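Local coordinates for protein 2-oxo-1,2-dihydroquinoline 8-monooxygenase, oxygenase component (Pseudomonas putida, PDB 1Z03) that probably hydroxylates 2-oxo-1,2-dihydroquinoline at position 8, as the Rieske non-haem iron oxygenase component of a monooxygenase with a [2Fe-2S] cluster and an iron centre, at residues A[182-187]-A[289-294]; A[300-305]-A[316-321]; A[309-314]-A[332-337]. All coordinates share one frame; numbering follows the deposited sequence.

Interaction 1. Residues A[182-187]-A[289-294]. With OCH (quinolin-2(1H)-one), chain I.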
loop_
_atom_site.group_PDB
_atom_site.type_symbol
_atom_site.label_atom_id
_atom_site.label_comp_id
_atom_site.label_asym_id
_atom_site.label_seq_id
_atom_site.Cartn_x
_atom_site.Cartn_y
_atom_site.Cartn_z
ATOM N N HIS A 182 -18.715 -45.867 -5.887
ATOM C CA HIS A 182 -18.631 -45.410 -4.503
ATOM C C HIS A 182 -19.466 -46.304 -3.591
ATOM O O HIS A 182 -20.461 -45.868 -3.016
ATOM C CB HIS A 182 -19.109 -43.958 -4.415
ATOM C CG HIS A 182 -20.429 -43.714 -5.078
ATOM N ND1 HIS A 182 -21.618 -43.684 -4.381
ATOM C CD2 HIS A 182 -20.745 -43.482 -6.374
ATOM C CE1 HIS A 182 -22.610 -43.437 -5.219
ATOM N NE2 HIS A 182 -22.108 -43.310 -6.435
ATOM N N PRO A 183 -19.061 -47.575 -3.437
ATOM C CA PRO A 183 -19.788 -48.531 -2.592
ATOM C C PRO A 183 -19.922 -48.139 -1.119
ATOM O O PRO A 183 -20.837 -48.595 -0.433
ATOM C CB PRO A 183 -18.987 -49.821 -2.773
ATOM C CG PRO A 183 -17.592 -49.318 -2.981
ATOM C CD PRO A 183 -17.817 -48.179 -3.950
ATOM N N LEU A 184 -19.025 -47.281 -0.641
ATOM C CA LEU A 184 -19.038 -46.882 0.764
ATOM C C LEU A 184 -19.920 -45.696 1.162
ATOM O O LEU A 184 -19.925 -45.295 2.331
ATOM C CB LEU A 184 -17.606 -46.625 1.230
ATOM C CG LEU A 184 -16.660 -47.807 1.023
ATOM C CD1 LEU A 184 -15.284 -47.430 1.517
ATOM C CD2 LEU A 184 -17.171 -49.025 1.771
ATOM N N TRP A 185 -20.668 -45.140 0.211
ATOM C CA TRP A 185 -21.550 -44.015 0.514
ATOM C C TRP A 185 -22.570 -43.704 -0.578
ATOM O O TRP A 185 -22.330 -43.952 -1.761
ATOM C CB TRP A 185 -20.723 -42.755 0.804
ATOM C CG TRP A 185 -19.840 -42.308 -0.340
ATOM C CD1 TRP A 185 -20.222 -41.631 -1.471
ATOM C CD2 TRP A 185 -18.425 -42.515 -0.457
ATOM N NE1 TRP A 185 -19.128 -41.404 -2.281
ATOM C CE2 TRP A 185 -18.015 -41.935 -1.682
ATOM C CE3 TRP A 185 -17.463 -43.133 0.355
ATOM C CZ2 TRP A 185 -16.684 -41.958 -2.115
ATOM C CZ3 TRP A 185 -16.132 -43.157 -0.076
ATOM C CH2 TRP A 185 -15.760 -42.572 -1.303
ATOM N N PRO A 186 -23.740 -43.166 -0.187
ATOM C CA PRO A 186 -24.774 -42.828 -1.167
ATOM C C PRO A 186 -24.323 -41.682 -2.069
ATOM O O PRO A 186 -23.410 -40.934 -1.721
ATOM C CB PRO A 186 -25.985 -42.470 -0.291
ATOM C CG PRO A 186 -25.376 -42.040 1.010
ATOM C CD PRO A 186 -24.240 -43.012 1.192
ATOM N N SER A 187 -24.963 -41.551 -3.225
ATOM C CA SER A 187 -24.618 -40.512 -4.189
ATOM C C SER A 187 -24.736 -39.067 -3.693
ATOM O O SER A 187 -25.724 -38.683 -3.069
ATOM C CB SER A 187 -25.470 -40.677 -5.448
ATOM O OG SER A 187 -25.158 -41.894 -6.099
ATOM N N GLY A 289 -15.599 -44.147 11.614
ATOM C CA GLY A 289 -15.158 -44.099 10.235
ATOM C C GLY A 289 -15.667 -42.853 9.540
ATOM O O GLY A 289 -16.806 -42.431 9.762
ATOM N N ARG A 290 -14.818 -42.259 8.704
ATOM C CA ARG A 290 -15.172 -41.055 7.958
ATOM C C ARG A 290 -14.772 -41.261 6.494
ATOM O O ARG A 290 -13.610 -41.083 6.127
ATOM C CB ARG A 290 -14.429 -39.850 8.540
ATOM C CG ARG A 290 -14.864 -38.496 7.999
ATOM C CD ARG A 290 -16.206 -38.068 8.560
ATOM N NE ARG A 290 -17.342 -38.729 7.930
ATOM C CZ ARG A 290 -17.722 -38.529 6.671
ATOM N NH1 ARG A 290 -18.776 -39.169 6.179
ATOM N NH2 ARG A 290 -17.043 -37.693 5.898
ATOM N N HIS A 291 -15.741 -41.648 5.668
ATOM C CA HIS A 291 -15.505 -41.896 4.247
ATOM C C HIS A 291 -15.892 -40.696 3.400
ATOM O O HIS A 291 -16.976 -40.138 3.557
ATOM C CB HIS A 291 -16.313 -43.107 3.780
ATOM C CG HIS A 291 -16.121 -44.317 4.634
ATOM N ND1 HIS A 291 -14.941 -45.030 4.661
ATOM C CD2 HIS A 291 -16.941 -44.912 5.532
ATOM C CE1 HIS A 291 -15.042 -46.011 5.538
ATOM N NE2 HIS A 291 -16.246 -45.962 6.082
ATOM N N TYR A 292 -15.009 -40.317 2.485
ATOM C CA TYR A 292 -15.256 -39.178 1.611
ATOM C C TYR A 292 -14.351 -39.294 0.389
ATOM O O TYR A 292 -13.431 -40.112 0.362
ATOM C CB TYR A 292 -14.953 -37.882 2.365
ATOM C CG TYR A 292 -13.500 -37.774 2.769
ATOM C CD1 TYR A 292 -12.543 -37.274 1.882
ATOM C CD2 TYR A 292 -13.067 -38.229 4.014
ATOM C CE1 TYR A 292 -11.199 -37.231 2.222
ATOM C CE2 TYR A 292 -11.717 -38.190 4.363
ATOM C CZ TYR A 292 -10.794 -37.689 3.459
ATOM O OH TYR A 292 -9.463 -37.662 3.794
ATOM N N ARG A 293 -14.607 -38.465 -0.615
ATOM C CA ARG A 293 -13.810 -38.486 -1.831
ATOM C C ARG A 293 -13.753 -37.110 -2.483
ATOM O O ARG A 293 -14.769 -36.434 -2.628
ATOM C CB ARG A 293 -14.382 -39.497 -2.820
ATOM C CG ARG A 293 -13.567 -39.628 -4.089
ATOM C CD ARG A 293 -13.998 -40.838 -4.883
ATOM N NE ARG A 293 -15.379 -40.753 -5.343
ATOM C CZ ARG A 293 -16.010 -41.742 -5.976
ATOM N NH1 ARG A 293 -17.264 -41.586 -6.373
ATOM N NH2 ARG A 293 -15.386 -42.893 -6.196
ATOM N N THR A 294 -12.557 -36.704 -2.888
ATOM C CA THR A 294 -12.382 -35.405 -3.517
ATOM C C THR A 294 -12.087 -35.471 -5.014
ATOM O O THR A 294 -11.423 -36.390 -5.505
ATOM C CB THR A 294 -11.254 -34.601 -2.833
ATOM O OG1 THR A 294 -10.055 -35.383 -2.815
ATOM C CG2 THR A 294 -11.632 -34.252 -1.405
HETATM O O1 OCH I . -8.842 -33.752 1.315
HETATM N N2 OCH I . -10.443 -32.067 1.402
HETATM C C3 OCH I . -11.563 -31.437 2.002
HETATM C C4 OCH I . -12.127 -30.230 1.445
HETATM C C5 OCH I . -13.224 -29.657 2.087
HETATM C C6 OCH I . -13.774 -30.246 3.268
HETATM C C7 OCH I . -13.233 -31.412 3.807
HETATM C C8 OCH I . -12.130 -32.033 3.208
HETATM C C9 OCH I . -11.527 -33.282 3.765
HETATM C C10 OCH I . -10.468 -33.863 3.182
HETATM C C1 OCH I . -9.815 -33.280 1.903
#
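Trp185 and Arg293 meet with the indole and guanidinium planes almost perpendicular, 87° apart: the benzo rim of the indole, led by CZ2, comes over one guanidinium face, while NE lies in the indole plane at the ring's edge. Trp185 CZ2 also packs against Arg293 CB at 3.4 Å. Farther along the rim Trp185 CE3 touches His291 CB at 3.6 Å, and CA of Tyr292 sits over one indole face. With CG set between the backbone N and the carbonyl carbon (chi1 60°), the indole turns back over its own turn, and His182 CB covers part of one face. That type I turn, His182 to Trp185, has only a weak backbone bond and is braced by His182 ND1, which donates a nearly straight 2.7 Å bond to Trp185 O in the imidazole plane. The bend of Arg293 at chi3 brings NH1 to 3.6 Å from His182 CB; its charge is met by Glu305, whose OE2 also bonds Trp185 NE1, and NH1 and NH2 reach the carbonyls of Phe180 and Pro181. Replacing Trp185 with alanine is likely to open a gap beside Arg293 CB and His291 CB and to leave Glu305 OE2 without its indole donor. Tyr292 points the other way, its CE1 3.6 Å from quinolinone C10. The contact lays a loop behind the substrate-pocket wall of the Bet v 1-like catalytic domain typical of Rieske oxygenases.

Interaction 2. Residues A[300-305]-A[316-321]. With OCH (quinolin-2(1H)-one), chain I.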
loop_
_atom_site.group_PDB
_atom_site.type_symbol
_atom_site.label_atom_id
_atom_site.label_comp_id
_atom_site.label_asym_id
_atom_site.label_seq_id
_atom_site.Cartn_x
_atom_site.Cartn_y
_atom_site.Cartn_z
ATOM N N GLY A 300 -11.953 -24.766 -11.485
ATOM C CA GLY A 300 -11.320 -24.985 -10.194
ATOM C C GLY A 300 -12.388 -25.160 -9.127
ATOM O O GLY A 300 -12.464 -24.390 -8.157
ATOM N N VAL A 301 -13.224 -26.178 -9.319
ATOM C CA VAL A 301 -14.312 -26.470 -8.393
ATOM C C VAL A 301 -14.065 -27.797 -7.692
ATOM O O VAL A 301 -13.905 -28.835 -8.343
ATOM C CB VAL A 301 -15.659 -26.563 -9.126
ATOM C CG1 VAL A 301 -16.794 -26.497 -8.110
ATOM C CG2 VAL A 301 -15.775 -25.466 -10.158
ATOM N N LEU A 302 -14.044 -27.752 -6.363
ATOM C CA LEU A 302 -13.817 -28.935 -5.542
ATOM C C LEU A 302 -15.122 -29.557 -5.096
ATOM O O LEU A 302 -16.075 -28.852 -4.773
ATOM C CB LEU A 302 -13.018 -28.577 -4.283
ATOM C CG LEU A 302 -12.876 -29.673 -3.214
ATOM C CD1 LEU A 302 -11.781 -30.659 -3.623
ATOM C CD2 LEU A 302 -12.529 -29.049 -1.874
ATOM N N MET A 303 -15.158 -30.883 -5.091
ATOM C CA MET A 303 -16.322 -31.617 -4.616
ATOM C C MET A 303 -15.813 -32.614 -3.585
ATOM O O MET A 303 -14.848 -33.339 -3.825
ATOM C CB MET A 303 -17.040 -32.374 -5.735
ATOM C CG MET A 303 -18.116 -33.320 -5.178
ATOM S SD MET A 303 -19.224 -34.049 -6.410
ATOM C CE MET A 303 -18.052 -35.019 -7.375
ATOM N N VAL A 304 -16.444 -32.620 -2.419
ATOM C CA VAL A 304 -16.061 -33.543 -1.363
ATOM C C VAL A 304 -17.285 -34.399 -1.075
ATOM O O VAL A 304 -18.154 -34.008 -0.295
ATOM C CB VAL A 304 -15.640 -32.796 -0.077
ATOM C CG1 VAL A 304 -14.925 -33.760 0.876
ATOM C CG2 VAL A 304 -14.737 -31.631 -0.429
ATOM N N GLU A 305 -17.354 -35.555 -1.727
ATOM C CA GLU A 305 -18.479 -36.473 -1.559
ATOM C C GLU A 305 -18.569 -37.000 -0.143
ATOM O O GLU A 305 -17.549 -37.230 0.503
ATOM C CB GLU A 305 -18.339 -37.673 -2.495
ATOM C CG GLU A 305 -18.432 -37.367 -3.966
ATOM C CD GLU A 305 -17.899 -38.514 -4.787
ATOM O OE1 GLU A 305 -16.800 -38.380 -5.378
ATOM O OE2 GLU A 305 -18.580 -39.563 -4.818
ATOM N N GLU A 316 -16.523 -26.255 -3.130
ATOM C CA GLU A 316 -15.758 -25.041 -2.894
ATOM C C GLU A 316 -15.307 -24.450 -4.219
ATOM O O GLU A 316 -15.043 -25.180 -5.174
ATOM C CB GLU A 316 -14.529 -25.316 -2.020
ATOM C CG GLU A 316 -14.842 -25.921 -0.652
ATOM C CD GLU A 316 -13.656 -25.880 0.289
ATOM O OE1 GLU A 316 -12.508 -25.778 -0.191
ATOM O OE2 GLU A 316 -13.862 -25.967 1.512
ATOM N N TRP A 317 -15.263 -23.121 -4.274
ATOM C CA TRP A 317 -14.809 -22.395 -5.455
ATOM C C TRP A 317 -13.762 -21.427 -4.938
ATOM O O TRP A 317 -13.769 -21.076 -3.760
ATOM C CB TRP A 317 -15.937 -21.587 -6.087
ATOM C CG TRP A 317 -16.876 -22.369 -6.957
ATOM C CD1 TRP A 317 -16.828 -22.485 -8.319
ATOM C CD2 TRP A 317 -18.056 -23.059 -6.535
ATOM N NE1 TRP A 317 -17.918 -23.195 -8.772
ATOM C CE2 TRP A 317 -18.687 -23.560 -7.697
ATOM C CE3 TRP A 317 -18.646 -23.299 -5.287
ATOM C CZ2 TRP A 317 -19.885 -24.288 -7.647
ATOM C CZ3 TRP A 317 -19.838 -24.022 -5.238
ATOM C CH2 TRP A 317 -20.444 -24.505 -6.412
ATOM N N TYR A 318 -12.871 -21.009 -5.825
ATOM C CA TYR A 318 -11.808 -20.066 -5.498
ATOM C C TYR A 318 -11.803 -19.176 -6.729
ATOM O O TYR A 318 -10.959 -19.303 -7.621
ATOM C CB TYR A 318 -10.486 -20.815 -5.340
ATOM C CG TYR A 318 -10.644 -22.094 -4.546
ATOM C CD1 TYR A 318 -11.039 -23.282 -5.170
ATOM C CD2 TYR A 318 -10.466 -22.104 -3.162
ATOM C CE1 TYR A 318 -11.254 -24.448 -4.433
ATOM C CE2 TYR A 318 -10.681 -23.264 -2.416
ATOM C CZ TYR A 318 -11.070 -24.428 -3.061
ATOM O OH TYR A 318 -11.230 -25.576 -2.324
ATOM N N VAL A 319 -12.786 -18.283 -6.768
ATOM C CA VAL A 319 -12.991 -17.387 -7.889
ATOM C C VAL A 319 -11.992 -16.247 -7.943
ATOM O O VAL A 319 -11.889 -15.440 -7.012
ATOM C CB VAL A 319 -14.415 -16.809 -7.849
ATOM C CG1 VAL A 319 -14.689 -16.035 -9.113
ATOM C CG2 VAL A 319 -15.437 -17.945 -7.671
ATOM N N PRO A 320 -11.230 -16.163 -9.039
ATOM C CA PRO A 320 -10.274 -15.063 -9.081
ATOM C C PRO A 320 -10.974 -13.721 -9.172
ATOM O O PRO A 320 -11.965 -13.575 -9.893
ATOM C CB PRO A 320 -9.404 -15.386 -10.302
ATOM C CG PRO A 320 -10.227 -16.328 -11.119
ATOM C CD PRO A 320 -11.026 -17.120 -10.142
ATOM N N ILE A 321 -10.487 -12.760 -8.389
ATOM C CA ILE A 321 -11.028 -11.403 -8.411
ATOM C C ILE A 321 -9.972 -10.592 -9.174
ATOM O O ILE A 321 -10.254 -10.013 -10.233
ATOM C CB ILE A 321 -11.228 -10.860 -6.983
ATOM C CG1 ILE A 321 -12.216 -11.761 -6.233
ATOM C CG2 ILE A 321 -11.748 -9.417 -7.038
ATOM C CD1 ILE A 321 -12.409 -11.399 -4.775
HETATM O O1 OCH I . -8.842 -33.752 1.315
HETATM N N2 OCH I . -10.443 -32.067 1.402
HETATM C C3 OCH I . -11.563 -31.437 2.002
HETATM C C4 OCH I . -12.127 -30.230 1.445
HETATM C C5 OCH I . -13.224 -29.657 2.087
HETATM C C6 OCH I . -13.774 -30.246 3.268
HETATM C C7 OCH I . -13.233 -31.412 3.807
HETATM C C8 OCH I . -12.130 -32.033 3.208
HETATM C C9 OCH I . -11.527 -33.282 3.765
HETATM C C10 OCH I . -10.468 -33.863 3.182
HETATM C C1 OCH I . -9.815 -33.280 1.903
HETATM O O HOH W 1 -13.285 -21.829 -8.469
#
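Val301 CG1 sits over the indole face of Trp317, a CH-pi contact 3.7 Å from the centroid of the five-membered ring, while Val301 CG2 approaches NE1. Leu302 CD2 lies between ligand and carboxylate, 3.5 Å from quinolinone C4 and 3.7 Å from Glu316 OE1; Val304 CG2 also touches the ligand. Glu316 runs beside the leucine, extended beyond CG, and brings OE2 to 3.8 Å from ligand C5. Each carboxylate oxygen has a phenol partner: Tyr318 OH gives OE1 a very short bond of 2.5 Å, and Tyr328 OH is hydrogen-bonded to OE2. Behind these side chains, Leu302 and Glu316 form an antiparallel hydrogen-bonded pair, with Leu302 N to Glu316 O at 3.0 Å and Glu316 N to Leu302 O at 3.1 Å. Beyond the pair a water bridges the strands, donating to Gly300 O at 2.7 Å and accepting from Tyr318 N; Gly300 and Val301 form a G1 beta bulge opposite Val297. Strands 301-305 and 313-320 make a hairpin inside the antiparallel catalytic-domain sheet, flanked by 293-297 and 325-335; Trp317 also touches Pro46 of strand 43-49 in the Rieske domain.

Interaction 3. Residues A[309-314]-A[332-337]. With OCH (quinolin-2(1H)-one), chain I.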
loop_
_atom_site.group_PDB
_atom_site.type_symbol
_atom_site.label_atom_id
_atom_site.label_comp_id
_atom_site.label_asym_id
_atom_site.label_seq_id
_atom_site.Cartn_x
_atom_site.Cartn_y
_atom_site.Cartn_z
ATOM N N GLU A 309 -21.387 -35.578 6.275
ATOM C CA GLU A 309 -22.183 -36.758 6.596
ATOM C C GLU A 309 -22.829 -37.324 5.337
ATOM O O GLU A 309 -22.771 -36.712 4.271
ATOM C CB GLU A 309 -23.283 -36.392 7.592
ATOM C CG GLU A 309 -22.791 -36.098 8.984
ATOM C CD GLU A 309 -23.886 -35.542 9.854
ATOM O OE1 GLU A 309 -23.757 -35.612 11.096
ATOM O OE2 GLU A 309 -24.874 -35.026 9.290
ATOM N N GLU A 310 -23.460 -38.488 5.465
ATOM C CA GLU A 310 -24.116 -39.111 4.321
ATOM C C GLU A 310 -25.206 -38.223 3.739
ATOM O O GLU A 310 -25.920 -37.542 4.474
ATOM C CB GLU A 310 -24.719 -40.460 4.714
ATOM C CG GLU A 310 -23.679 -41.516 5.043
ATOM C CD GLU A 310 -24.252 -42.927 5.057
ATOM O OE1 GLU A 310 -23.462 -43.875 5.268
ATOM O OE2 GLU A 310 -25.481 -43.089 4.858
ATOM N N HIS A 311 -25.319 -38.240 2.413
ATOM C CA HIS A 311 -26.315 -37.452 1.697
ATOM C C HIS A 311 -25.975 -35.965 1.622
ATOM O O HIS A 311 -26.686 -35.194 0.987
ATOM C CB HIS A 311 -27.691 -37.648 2.337
ATOM C CG HIS A 311 -28.157 -39.072 2.322
ATOM N ND1 HIS A 311 -28.466 -39.771 3.471
ATOM C CD2 HIS A 311 -28.339 -39.937 1.296
ATOM C CE1 HIS A 311 -28.817 -41.004 3.151
ATOM N NE2 HIS A 311 -28.747 -41.131 1.838
ATOM N N VAL A 312 -24.889 -35.562 2.269
ATOM C CA VAL A 312 -24.472 -34.166 2.234
ATOM C C VAL A 312 -23.148 -34.095 1.476
ATOM O O VAL A 312 -22.307 -34.990 1.598
ATOM C CB VAL A 312 -24.274 -33.596 3.658
ATOM C CG1 VAL A 312 -24.050 -32.080 3.586
ATOM C CG2 VAL A 312 -25.486 -33.923 4.527
ATOM N N VAL A 313 -22.968 -33.044 0.678
ATOM C CA VAL A 313 -21.738 -32.882 -0.092
ATOM C C VAL A 313 -21.220 -31.449 0.055
ATOM O O VAL A 313 -22.005 -30.515 0.224
ATOM C CB VAL A 313 -21.977 -33.203 -1.602
ATOM C CG1 VAL A 313 -23.009 -32.259 -2.191
ATOM C CG2 VAL A 313 -20.675 -33.108 -2.375
ATOM N N GLN A 314 -19.898 -31.282 0.019
ATOM C CA GLN A 314 -19.309 -29.948 0.129
ATOM C C GLN A 314 -18.665 -29.522 -1.181
ATOM O O GLN A 314 -17.915 -30.278 -1.788
ATOM C CB GLN A 314 -18.253 -29.882 1.247
ATOM C CG GLN A 314 -17.694 -28.458 1.470
ATOM C CD GLN A 314 -16.952 -28.289 2.789
ATOM O OE1 GLN A 314 -17.323 -28.874 3.809
ATOM N NE2 GLN A 314 -15.907 -27.459 2.779
ATOM N N LEU A 332 -22.632 -26.459 1.417
ATOM C CA LEU A 332 -23.022 -27.833 1.700
ATOM C C LEU A 332 -24.351 -28.010 0.995
ATOM O O LEU A 332 -25.209 -27.134 1.052
ATOM C CB LEU A 332 -23.182 -28.056 3.207
ATOM C CG LEU A 332 -21.890 -27.923 4.018
ATOM C CD1 LEU A 332 -22.163 -28.172 5.501
ATOM C CD2 LEU A 332 -20.870 -28.928 3.487
ATOM N N VAL A 333 -24.516 -29.131 0.307
ATOM C CA VAL A 333 -25.746 -29.382 -0.425
ATOM C C VAL A 333 -26.384 -30.680 0.035
ATOM O O VAL A 333 -25.693 -31.633 0.397
ATOM C CB VAL A 333 -25.480 -29.487 -1.943
ATOM C CG1 VAL A 333 -26.792 -29.610 -2.696
ATOM C CG2 VAL A 333 -24.691 -28.277 -2.425
ATOM N N ARG A 334 -27.714 -30.689 0.037
ATOM C CA ARG A 334 -28.501 -31.860 0.407
ATOM C C ARG A 334 -29.851 -31.719 -0.264
ATOM O O ARG A 334 -30.413 -30.624 -0.312
ATOM C CB ARG A 334 -28.701 -31.952 1.922
ATOM C CG ARG A 334 -29.583 -33.133 2.322
ATOM C CD ARG A 334 -29.627 -33.384 3.823
ATOM N NE ARG A 334 -30.275 -34.666 4.094
ATOM C CZ ARG A 334 -29.805 -35.582 4.940
ATOM N NH1 ARG A 334 -30.456 -36.721 5.113
ATOM N NH2 ARG A 334 -28.689 -35.363 5.622
ATOM N N VAL A 335 -30.367 -32.811 -0.814
ATOM C CA VAL A 335 -31.671 -32.756 -1.453
ATOM C C VAL A 335 -32.721 -32.851 -0.348
ATOM O O VAL A 335 -32.715 -33.785 0.455
ATOM C CB VAL A 335 -31.856 -33.910 -2.460
ATOM C CG1 VAL A 335 -33.293 -33.947 -2.964
ATOM C CG2 VAL A 335 -30.903 -33.722 -3.625
ATOM N N CYS A 336 -33.595 -31.849 -0.300
ATOM C CA CYS A 336 -34.657 -31.775 0.696
ATOM C C CYS A 336 -35.991 -31.614 -0.032
ATOM O O CYS A 336 -36.383 -30.509 -0.397
ATOM C CB CYS A 336 -34.401 -30.592 1.628
ATOM S SG CYS A 336 -32.777 -30.651 2.429
ATOM N N PRO A 337 -36.705 -32.730 -0.248
ATOM C CA PRO A 337 -38.000 -32.782 -0.935
ATOM C C PRO A 337 -39.148 -32.101 -0.208
ATOM O O PRO A 337 -40.015 -31.495 -0.839
ATOM C CB PRO A 337 -38.272 -34.276 -1.079
ATOM C CG PRO A 337 -36.974 -34.941 -0.779
ATOM C CD PRO A 337 -36.308 -34.068 0.215
HETATM O O1 OCH I . -8.842 -33.752 1.315
HETATM N N2 OCH I . -10.443 -32.067 1.402
HETATM C C3 OCH I . -11.563 -31.437 2.002
HETATM C C4 OCH I . -12.127 -30.230 1.445
HETATM C C5 OCH I . -13.224 -29.657 2.087
HETATM C C6 OCH I . -13.774 -30.246 3.268
HETATM C C7 OCH I . -13.233 -31.412 3.807
HETATM C C8 OCH I . -12.130 -32.033 3.208
HETATM C C9 OCH I . -11.527 -33.282 3.765
HETATM C C10 OCH I . -10.468 -33.863 3.182
HETATM C C1 OCH I . -9.815 -33.280 1.903
HETATM O O HOH W 2 -26.972 -37.898 6.857
HETATM O O HOH W 3 -28.696 -35.476 -0.536
#
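Val333 N donates to Val313 O at 2.9 Å, and the same carbonyl oxygen also receives a CA-H...O contact from Leu332 CA at 3.2 Å. The return bond, Val313 N to Val333 O, measures 3.1 Å, and Val312 CA makes a second CA-H...O contact with that oxygen. Val313 and Val333 are therefore an antiparallel hydrogen-bonded pair, their side chains lying side by side with Val313 CG1 against Val333 CB. Next along the strands, on the face turned toward the ligand pocket, Leu332 CD2 packs across the Gln314 chain, 3.6 Å from both CB and OE1. Gln314 starts with CG anti to the backbone N (chi1 -175°) and stays extended, which carries its amide to the quinolinone: NE2 is 3.5 Å from ligand C5, in van der Waals contact, while NE2 is hydrogen-bonded to Asn362 OD1 and weakly to Glu316 OE2. Toward the other end Arg334, extended to NE, runs along the type II turn Glu309 to Val312. CB of His311 sits 3.9 Å above the centre of one guanidinium face, and Val312 CG2 meets NH2. Water joins the partly exposed margin: one molecule donates to His311 O at 2.5 Å and accepts from Val335 N, and another donates to Glu310 O with a weak bond from Arg334 NH2. The hairpin of strands 313-320 and 325-335 has strand 301-305 beside the former and 196-206 beside the latter; helix 339-361 packs against it, Tyr353 touching Val312 and Leu332 and Phe345 touching Arg334.

How the interactions relate
All three interactions reach the same antiparallel sheet, interaction 1 through strand 293-297 alone, and converge on the quinolinone: interaction 1 brings Tyr292 and Thr294, interaction 2 Leu302, Val304 and Glu316, interaction 3 Gln314. Glu305 couples interactions 1 and 2, its OE1 in a 2.8 Å salt bridge with Arg293 NE and its OE2 probably bonded to Trp185 NE1. Interactions 2 and 3 share strand 313-320 and are tied by a probable hydrogen bond, Val304 N to Gln314 O at 2.8 Å. Interactions 1 and 3 meet through packing of Pro186 on His311. The iron bound by His221, His225 and Asp365 is about 7 Å from the side chain of Glu316, 8 Å from that of Gln314 and 9 Å from that of Tyr292.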